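Local coordinates for protein plexin-A4 (Homo sapiens, PDB 4E74) that probably acts as a semaphorin-pathway receptor, its cytoplasmic segment here forming a ubiquitin-like domain that binds Rho-family GTPases, at residues Leu16-Pro21 / Ser107-Val112. Numbering follows the deposited sequence.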
loop_
_atom_site.group_PDB
_atom_site.type_symbol
_atom_site.label_atom_id
_atom_site.label_comp_id
_atom_site.label_asym_id
_atom_site.label_seq_id
_atom_site.Cartn_x
_atom_site.Cartn_y
_atom_site.Cartn_z
ATOM N N LEU A 16 20.363 5.768 2.235
ATOM C CA LEU A 16 20.737 4.669 1.320
ATOM C C LEU A 16 20.544 5.145 -0.094
ATOM O O LEU A 16 19.545 5.818 -0.378
ATOM C CB LEU A 16 19.888 3.466 1.578
ATOM C CG LEU A 16 20.032 2.834 2.951
ATOM C CD1 LEU A 16 19.091 1.627 3.082
ATOM C CD2 LEU A 16 21.496 2.446 3.192
ATOM N N SER A 17 21.462 4.791 -0.991
ATOM C CA SER A 17 21.360 5.128 -2.406
ATOM C C SER A 17 20.735 3.932 -3.123
ATOM O O SER A 17 21.417 2.914 -3.277
ATOM C CB SER A 17 22.739 5.467 -2.942
ATOM O OG SER A 17 22.625 6.005 -4.229
ATOM N N CYS A 18 19.462 4.014 -3.531
ATOM C CA CYS A 18 18.702 2.875 -4.007
ATOM C C CYS A 18 18.723 2.764 -5.554
ATOM O O CYS A 18 18.368 3.725 -6.249
ATOM C CB CYS A 18 17.272 3.017 -3.428
ATOM S SG CYS A 18 17.279 3.288 -1.620
ATOM N N VAL A 19 19.121 1.613 -6.060
ATOM C CA VAL A 19 19.160 1.359 -7.489
ATOM C C VAL A 19 17.729 1.376 -8.034
ATOM O O VAL A 19 16.798 0.837 -7.407
ATOM C CB VAL A 19 19.825 -0.000 -7.751
ATOM C CG1 VAL A 19 19.727 -0.361 -9.227
ATOM C CG2 VAL A 19 21.294 0.034 -7.261
ATOM N N SER A 20 17.563 2.035 -9.182
ATOM C CA SER A 20 16.248 2.149 -9.819
ATOM C C SER A 20 15.739 0.781 -10.293
ATOM O O SER A 20 16.509 -0.039 -10.811
ATOM C CB SER A 20 16.276 3.145 -10.984
ATOM O OG SER A 20 16.098 4.473 -10.515
ATOM N N PRO A 21 14.425 0.521 -10.100
ATOM C CA PRO A 21 13.889 -0.784 -10.485
ATOM C C PRO A 21 13.567 -0.838 -11.980
ATOM O O PRO A 21 14.054 -1.720 -12.673
ATOM C CB PRO A 21 12.610 -0.888 -9.654
ATOM C CG PRO A 21 12.139 0.527 -9.527
ATOM C CD PRO A 21 13.378 1.397 -9.526
ATOM N N SER A 107 25.473 4.004 1.679
ATOM C CA SER A 107 25.595 2.676 1.035
ATOM C C SER A 107 24.577 2.511 -0.107
ATOM O O SER A 107 23.420 2.970 -0.025
ATOM C CB SER A 107 25.362 1.588 2.081
ATOM O OG SER A 107 26.392 1.595 3.077
ATOM N N VAL A 108 25.008 1.768 -1.129
ATOM C CA VAL A 108 24.184 1.438 -2.308
ATOM C C VAL A 108 23.404 0.165 -2.015
ATOM O O VAL A 108 23.961 -0.822 -1.533
ATOM C CB VAL A 108 25.031 1.225 -3.575
ATOM C CG1 VAL A 108 24.137 0.847 -4.784
ATOM C CG2 VAL A 108 25.860 2.466 -3.899
ATOM N N VAL A 109 22.102 0.173 -2.303
ATOM C CA VAL A 109 21.215 -0.953 -2.051
ATOM C C VAL A 109 20.280 -1.148 -3.229
ATOM O O VAL A 109 20.088 -0.200 -4.026
ATOM C CB VAL A 109 20.364 -0.837 -0.763
ATOM C CG1 VAL A 109 21.245 -0.652 0.481
ATOM C CG2 VAL A 109 19.344 0.316 -0.885
ATOM N N ALA A 110 19.763 -2.377 -3.365
ATOM C CA ALA A 110 18.734 -2.707 -4.370
ATOM C C ALA A 110 17.677 -3.571 -3.743
ATOM O O ALA A 110 17.898 -4.234 -2.720
ATOM C CB ALA A 110 19.359 -3.454 -5.566
ATOM N N LEU A 111 16.460 -3.534 -4.297
ATOM C CA LEU A 111 15.441 -4.473 -3.909
ATOM C C LEU A 111 15.363 -5.581 -4.984
ATOM O O LEU A 111 15.299 -5.295 -6.210
ATOM C CB LEU A 111 14.065 -3.799 -3.765
ATOM C CG LEU A 111 13.959 -2.748 -2.674
ATOM C CD1 LEU A 111 12.527 -2.201 -2.658
ATOM C CD2 LEU A 111 14.335 -3.352 -1.304
ATOM N N VAL A 112 15.414 -6.818 -4.522
ATOM C CA VAL A 112 15.468 -8.035 -5.351
ATOM C C VAL A 112 14.246 -8.893 -5.110
ATOM O O VAL A 112 13.874 -9.203 -3.992
ATOM C CB VAL A 112 16.769 -8.838 -5.046
ATOM C CG1 VAL A 112 16.846 -10.117 -5.900
ATOM C CG2 VAL A 112 17.979 -7.976 -5.303
HETATM O O HOH W 1 16.058 -1.765 -6.611
#
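Ser17 and Cys18 pair with Val108 and Val109 as parallel neighbours, joining the first and last strands at the middle of the mixed sheet. This central pairing of the two terminal strands is characteristic of the ubiquitin-like fold, to which the plexin Rho GTPase-binding domain belongs.

Three backbone hydrogen bonds hold the strands together. Ser17 straddles Val108, its N donating to Ser107 O at 2.8 Å and its O accepting from Val109 N at 3.0 Å. Val19 N then binds Val109 O at 2.9 Å, approaching nearly end-on to the carbonyl. Beyond this point the chains diverge, and a water continues the link by donating to Val19 O and accepting from Leu111 N.

On the face that carries Cys18 and Val109, Val109 carries the apolar packing. With CG1 anti to the carbonyl carbon (chi1 -57°), its CG2 falls between the backbone N and the carbonyl carbon and meets Leu16 CB at 4.0 Å; in one of the two Cys18 conformers, SG lies 3.7 Å from Val109 CG2. CG1 lies against the two methyls at the end of Leu16. The Leu16 and Val109 side chains cross at about a right angle. Ile46 of helix 39-50 packs on Cys18, and Leu67 of strand 65-70, the antiparallel neighbour of 108-113, touches Val109.

The other face bears Ser17 and Val108. Ser17 OG turns to Glu28, with which it hydrogen-bonds. Val19 leans toward the partner strand: its CB packs on Ala110 CB at 4.1 Å, and its CG2 sits 3.9 Å from Val108 CG1.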